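Local coordinates for acetyl xylan esterase (Paenibacillus sp. R4, PDB 6AGQ), which probably removes acetyl groups from acetylated xylan, acting as a cold-active serine esterase of the alpha/beta-hydrolase superfamily, at residues 47-60 against 69-81. Numbering follows the deposited sequence.
Sequences VQDYPLKSISIYDV and PIHGWYVTPKGEH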
loop_
_atom_site.group_PDB
_atom_site.type_symbol
_atom_site.label_atom_id
_atom_site.label_comp_id
_atom_site.label_asym_id
_atom_site.label_seq_id
_atom_site.Cartn_x
_atom_site.Cartn_y
_atom_site.Cartn_z
ATOM N N VAL A 47 -21.834 39.661 -7.253
ATOM C CA VAL A 47 -21.945 38.619 -8.246
ATOM C C VAL A 47 -23.371 38.649 -8.785
ATOM O O VAL A 47 -24.334 38.444 -8.011
ATOM C CB VAL A 47 -21.610 37.216 -7.684
ATOM C CG1 VAL A 47 -21.978 36.152 -8.726
ATOM C CG2 VAL A 47 -20.119 37.143 -7.342
ATOM N N GLN A 48 -23.481 38.908 -10.079
ATOM C CA GLN A 48 -24.761 38.906 -10.802
ATOM C C GLN A 48 -25.000 37.486 -11.347
ATOM O O GLN A 48 -24.039 36.791 -11.708
ATOM C CB GLN A 48 -24.753 39.928 -11.967
ATOM C CG GLN A 48 -24.276 41.371 -11.662
ATOM C CD GLN A 48 -25.163 42.163 -10.687
ATOM O OE1 GLN A 48 -24.647 42.780 -9.767
ATOM N NE2 GLN A 48 -26.488 42.151 -10.887
ATOM N N ASP A 49 -26.250 37.029 -11.383
ATOM C CA ASP A 49 -26.561 35.693 -11.975
ATOM C C ASP A 49 -25.824 34.496 -11.330
ATOM O O ASP A 49 -25.178 33.700 -12.018
ATOM C CB ASP A 49 -26.269 35.694 -13.496
ATOM C CG ASP A 49 -26.823 34.439 -14.224
ATOM O OD1 ASP A 49 -28.000 34.082 -13.982
ATOM O OD2 ASP A 49 -26.071 33.820 -15.034
ATOM N N TYR A 50 -25.885 34.413 -10.006
ATOM C CA TYR A 50 -25.531 33.206 -9.279
ATOM C C TYR A 50 -26.908 32.575 -9.168
ATOM O O TYR A 50 -27.905 33.317 -9.082
ATOM C CB TYR A 50 -24.945 33.496 -7.875
ATOM C CG TYR A 50 -24.239 32.331 -7.255
ATOM C CD1 TYR A 50 -23.007 31.934 -7.735
ATOM C CD2 TYR A 50 -24.798 31.595 -6.224
ATOM C CE1 TYR A 50 -22.322 30.859 -7.183
ATOM C CE2 TYR A 50 -24.109 30.488 -5.645
ATOM C CZ TYR A 50 -22.860 30.111 -6.136
ATOM O OH TYR A 50 -22.082 29.006 -5.625
ATOM N N PRO A 51 -26.990 31.229 -9.140
ATOM C CA PRO A 51 -28.338 30.603 -9.032
ATOM C C PRO A 51 -29.135 30.894 -7.737
ATOM O O PRO A 51 -30.336 31.045 -7.800
ATOM C CB PRO A 51 -28.035 29.101 -9.150
ATOM C CG PRO A 51 -26.676 29.028 -9.761
ATOM C CD PRO A 51 -25.920 30.230 -9.291
ATOM N N LEU A 52 -28.475 30.953 -6.576
ATOM C CA LEU A 52 -29.127 31.376 -5.306
ATOM C C LEU A 52 -29.429 32.875 -5.325
ATOM O O LEU A 52 -28.514 33.700 -5.327
ATOM C CB LEU A 52 -28.248 31.073 -4.076
ATOM C CG LEU A 52 -28.344 29.735 -3.333
ATOM C CD1 LEU A 52 -29.035 28.618 -4.117
ATOM C CD2 LEU A 52 -26.950 29.286 -2.914
ATOM N N LYS A 53 -30.710 33.202 -5.372
ATOM C CA LYS A 53 -31.200 34.573 -5.263
ATOM C C LYS A 53 -31.662 34.940 -3.840
ATOM O O LYS A 53 -31.909 36.078 -3.593
ATOM C CB LYS A 53 -32.302 34.806 -6.299
ATOM C CG LYS A 53 -32.623 36.270 -6.573
ATOM C CD LYS A 53 -33.192 36.511 -7.984
ATOM C CE LYS A 53 -34.411 37.439 -8.005
ATOM N NZ LYS A 53 -35.616 36.716 -7.505
ATOM N N SER A 54 -31.693 34.008 -2.890
ATOM C CA SER A 54 -31.952 34.329 -1.466
ATOM C C SER A 54 -30.791 35.014 -0.668
ATOM O O SER A 54 -30.960 35.392 0.499
ATOM C CB SER A 54 -32.426 33.059 -0.716
ATOM O OG SER A 54 -31.352 32.171 -0.390
ATOM N N ILE A 55 -29.621 35.123 -1.283
ATOM C CA ILE A 55 -28.459 35.723 -0.692
ATOM C C ILE A 55 -27.849 36.745 -1.676
ATOM O O ILE A 55 -28.009 36.610 -2.892
ATOM C CB ILE A 55 -27.407 34.643 -0.321
ATOM C CG1 ILE A 55 -26.919 33.868 -1.555
ATOM C CG2 ILE A 55 -27.975 33.665 0.695
ATOM C CD1 ILE A 55 -25.785 32.868 -1.257
ATOM N N SER A 56 -27.163 37.755 -1.138
ATOM C CA SER A 56 -26.241 38.540 -1.937
ATOM C C SER A 56 -24.824 38.036 -1.730
ATOM O O SER A 56 -24.392 37.799 -0.560
ATOM C CB SER A 56 -26.336 40.027 -1.593
ATOM O OG SER A 56 -27.705 40.415 -1.699
ATOM N N ILE A 57 -24.099 37.950 -2.842
ATOM C CA ILE A 57 -22.725 37.392 -2.916
ATOM C C ILE A 57 -21.747 38.387 -3.474
ATOM O O ILE A 57 -21.916 38.805 -4.609
ATOM C CB ILE A 57 -22.663 36.123 -3.824
ATOM C CG1 ILE A 57 -23.468 34.987 -3.196
ATOM C CG2 ILE A 57 -21.222 35.659 -4.085
ATOM C CD1 ILE A 57 -24.014 34.050 -4.242
ATOM N N TYR A 58 -20.701 38.728 -2.697
ATOM C CA TYR A 58 -19.683 39.651 -3.125
ATOM C C TYR A 58 -18.357 38.995 -3.274
ATOM O O TYR A 58 -17.924 38.247 -2.426
ATOM C CB TYR A 58 -19.547 40.778 -2.123
ATOM C CG TYR A 58 -20.823 41.588 -1.965
ATOM C CD1 TYR A 58 -21.063 42.699 -2.762
ATOM C CD2 TYR A 58 -21.794 41.190 -1.064
ATOM C CE1 TYR A 58 -22.243 43.448 -2.612
ATOM C CE2 TYR A 58 -22.979 41.894 -0.910
ATOM C CZ TYR A 58 -23.207 43.021 -1.695
ATOM O OH TYR A 58 -24.397 43.679 -1.541
ATOM N N ASP A 59 -17.709 39.304 -4.380
ATOM C CA ASP A 59 -16.371 39.040 -4.624
ATOM C C ASP A 59 -15.594 40.178 -3.932
ATOM O O ASP A 59 -15.914 41.348 -4.083
ATOM C CB ASP A 59 -16.148 39.072 -6.154
ATOM C CG ASP A 59 -14.871 38.402 -6.555
ATOM O OD1 ASP A 59 -14.174 37.951 -5.623
ATOM O OD2 ASP A 59 -14.549 38.325 -7.774
ATOM N N VAL A 60 -14.582 39.826 -3.150
ATOM C CA VAL A 60 -13.996 40.765 -2.193
ATOM C C VAL A 60 -12.469 40.668 -2.305
ATOM O O VAL A 60 -11.936 39.546 -2.465
ATOM C CB VAL A 60 -14.563 40.397 -0.812
ATOM C CG1 VAL A 60 -13.646 40.765 0.313
ATOM C CG2 VAL A 60 -15.964 40.987 -0.667
ATOM N N PRO A 69 -2.919 41.366 -2.201
ATOM C CA PRO A 69 -4.373 41.411 -2.323
ATOM C C PRO A 69 -5.016 40.109 -1.865
ATOM O O PRO A 69 -4.845 39.093 -2.525
ATOM C CB PRO A 69 -4.619 41.627 -3.849
ATOM C CG PRO A 69 -3.383 41.140 -4.509
ATOM C CD PRO A 69 -2.252 41.260 -3.515
ATOM N N ILE A 70 -5.741 40.141 -0.749
ATOM C CA ILE A 70 -6.373 38.933 -0.225
ATOM C C ILE A 70 -7.755 38.830 -0.823
ATOM O O ILE A 70 -8.544 39.720 -0.644
ATOM C CB ILE A 70 -6.521 38.977 1.305
ATOM C CG1 ILE A 70 -5.210 39.442 2.021
ATOM C CG2 ILE A 70 -7.078 37.670 1.807
ATOM C CD1 ILE A 70 -3.912 38.763 1.579
ATOM N N HIS A 71 -8.047 37.756 -1.537
ATOM C CA HIS A 71 -9.388 37.530 -2.087
ATOM C C HIS A 71 -10.341 36.742 -1.195
ATOM O O HIS A 71 -9.961 35.900 -0.372
ATOM C CB HIS A 71 -9.304 36.854 -3.439
ATOM C CG HIS A 71 -8.524 37.637 -4.424
ATOM N ND1 HIS A 71 -7.146 37.649 -4.420
ATOM C CD2 HIS A 71 -8.911 38.510 -5.381
ATOM C CE1 HIS A 71 -6.715 38.458 -5.368
ATOM N NE2 HIS A 71 -7.762 39.006 -5.951
ATOM N N GLY A 72 -11.601 37.048 -1.330
ATOM C CA GLY A 72 -12.615 36.342 -0.596
ATOM C C GLY A 72 -14.004 36.418 -1.195
ATOM O O GLY A 72 -14.237 36.962 -2.320
ATOM N N TRP A 73 -14.917 35.816 -0.440
ATOM C CA TRP A 73 -16.308 35.819 -0.764
ATOM C C TRP A 73 -17.002 36.303 0.490
ATOM O O TRP A 73 -16.759 35.762 1.525
ATOM C CB TRP A 73 -16.848 34.427 -1.105
ATOM C CG TRP A 73 -16.362 33.724 -2.319
ATOM C CD1 TRP A 73 -15.765 32.533 -2.346
ATOM C CD2 TRP A 73 -16.542 34.124 -3.689
ATOM N NE1 TRP A 73 -15.531 32.146 -3.637
ATOM C CE2 TRP A 73 -15.977 33.116 -4.489
ATOM C CE3 TRP A 73 -17.097 35.238 -4.305
ATOM C CZ2 TRP A 73 -15.930 33.187 -5.920
ATOM C CZ3 TRP A 73 -17.087 35.307 -5.728
ATOM C CH2 TRP A 73 -16.490 34.280 -6.506
ATOM N N TYR A 74 -17.896 37.274 0.344
ATOM C CA TYR A 74 -18.684 37.835 1.432
ATOM C C TYR A 74 -20.138 37.622 1.026
ATOM O O TYR A 74 -20.513 37.933 -0.082
ATOM C CB TYR A 74 -18.404 39.334 1.590
ATOM C CG TYR A 74 -19.272 40.032 2.629
ATOM C CD1 TYR A 74 -19.167 39.684 3.981
ATOM C CD2 TYR A 74 -20.101 41.071 2.289
ATOM C CE1 TYR A 74 -19.914 40.285 4.957
ATOM C CE2 TYR A 74 -20.881 41.716 3.273
ATOM C CZ TYR A 74 -20.784 41.304 4.603
ATOM O OH TYR A 74 -21.525 41.896 5.598
ATOM N N VAL A 75 -20.909 37.023 1.895
ATOM C CA VAL A 75 -22.275 36.563 1.613
ATOM C C VAL A 75 -23.183 37.093 2.724
ATOM O O VAL A 75 -22.834 37.011 3.958
ATOM C CB VAL A 75 -22.338 35.009 1.555
ATOM C CG1 VAL A 75 -23.726 34.542 1.330
ATOM C CG2 VAL A 75 -21.465 34.446 0.433
ATOM N N THR A 76 -24.322 37.656 2.321
ATOM C CA THR A 76 -25.392 38.062 3.290
ATOM C C THR A 76 -26.791 37.655 2.810
ATOM O O THR A 76 -27.013 37.491 1.581
ATOM C CB THR A 76 -25.432 39.591 3.563
ATOM O OG1 THR A 76 -26.092 40.249 2.502
ATOM C CG2 THR A 76 -24.068 40.163 3.669
ATOM N N PRO A 77 -27.740 37.489 3.764
ATOM C CA PRO A 77 -29.131 37.359 3.338
ATOM C C PRO A 77 -29.518 38.522 2.406
ATOM O O PRO A 77 -29.057 39.638 2.619
ATOM C CB PRO A 77 -29.911 37.465 4.633
ATOM C CG PRO A 77 -28.923 37.304 5.749
ATOM C CD PRO A 77 -27.631 37.779 5.208
ATOM N N LYS A 78 -30.285 38.267 1.342
ATOM C CA LYS A 78 -30.670 39.353 0.441
ATOM C C LYS A 78 -31.587 40.335 1.202
ATOM O O LYS A 78 -32.157 39.999 2.253
ATOM C CB LYS A 78 -31.379 38.838 -0.825
ATOM C CG LYS A 78 -32.735 38.170 -0.577
ATOM C CD LYS A 78 -33.670 38.328 -1.777
ATOM C CE LYS A 78 -34.939 37.482 -1.653
ATOM N NZ LYS A 78 -35.609 37.661 -0.328
ATOM N N GLY A 79 -31.681 41.545 0.685
ATOM C CA GLY A 79 -32.662 42.535 1.170
ATOM C C GLY A 79 -32.028 43.534 2.102
ATOM O O GLY A 79 -30.808 43.583 2.234
ATOM N N GLU A 80 -32.882 44.326 2.731
ATOM C CA GLU A 80 -32.509 45.433 3.594
ATOM C C GLU A 80 -32.060 44.913 4.949
ATOM O O GLU A 80 -32.644 43.964 5.465
ATOM C CB GLU A 80 -33.740 46.341 3.804
ATOM C CG GLU A 80 -33.491 47.646 4.588
ATOM C CD GLU A 80 -33.667 47.566 6.119
ATOM O OE1 GLU A 80 -34.131 46.534 6.667
ATOM O OE2 GLU A 80 -33.338 48.570 6.788
ATOM N N HIS A 81 -31.043 45.541 5.528
ATOM C CA HIS A 81 -30.696 45.308 6.942
ATOM C C HIS A 81 -30.208 46.588 7.534
ATOM O O HIS A 81 -29.402 47.323 6.904
ATOM C CB HIS A 81 -29.576 44.266 7.128
ATOM C CG HIS A 81 -29.738 43.071 6.269
ATOM N ND1 HIS A 81 -30.649 42.076 6.561
ATOM C CD2 HIS A 81 -29.193 42.761 5.069
ATOM C CE1 HIS A 81 -30.630 41.181 5.593
ATOM N NE2 HIS A 81 -29.745 41.567 4.684
#
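Gly-72 O takes the backbone N-H of Val-60, at 3.0 Å from Val-60 N, and a second hydrogen bond from Arg-99 NH1, which also forms a salt bridge with Asp-59 OD1; Arg-99 makes a cation-pi contact with the Trp-73 indole as well, whose pyrrole N-H hydrogen-bonds to Gly-100 O. The two acceptors, Asp-59 OD1 and Gly-72 O, lie 3.4 Å apart; sharing that NH1 probably offsets their repulsion. With CG trans to the backbone N (chi1 -163°), the Asp-59 carboxylate is set against the benzo part of the Trp-73 indole, its plane turned 34° from the ring, and Asp-59 CG is 3.9 Å from Trp-73 CZ3. The same corner of the indole receives a methyl group, Val-47 CG2.

Backbone pairing defines an antiparallel beta hairpin, its strand directions 164° apart. Hydrogen-bonded pairs Ser-56/Thr-76, Tyr-58/Tyr-74 and Val-60/Gly-72 each contribute two bonds; in the middle one, Tyr-58 N lies 2.7 Å from Tyr-74 O. That carbonyl oxygen also sits at the edge of the Tyr-58 ring, near its plane. The two tyrosines run side by side with Tyr-58 CD2 3.8 Å from Tyr-74 CD2, and the Tyr-74 hydroxyl is hydrogen-bonded to Glu-173. Past the Ser-56/Thr-76 pair, Lys-78 N donates to Ser-54 O at 3.1 Å, carrying the pairing just beyond the strands.

Ile-55 CD1 meets Val-75 CG1 (3.7 Å), Val-75 lying on the same face as Trp-73. The hairpin thus belongs to the antiparallel end of the large mixed sheet: helix 106-110 packs on Ile-55 and Val-75 through Ala-109, strand 43-46 runs beside 55-63 and touches Tyr-58 and Val-60 on the other face, and strand 114-118 lies beside 69-77.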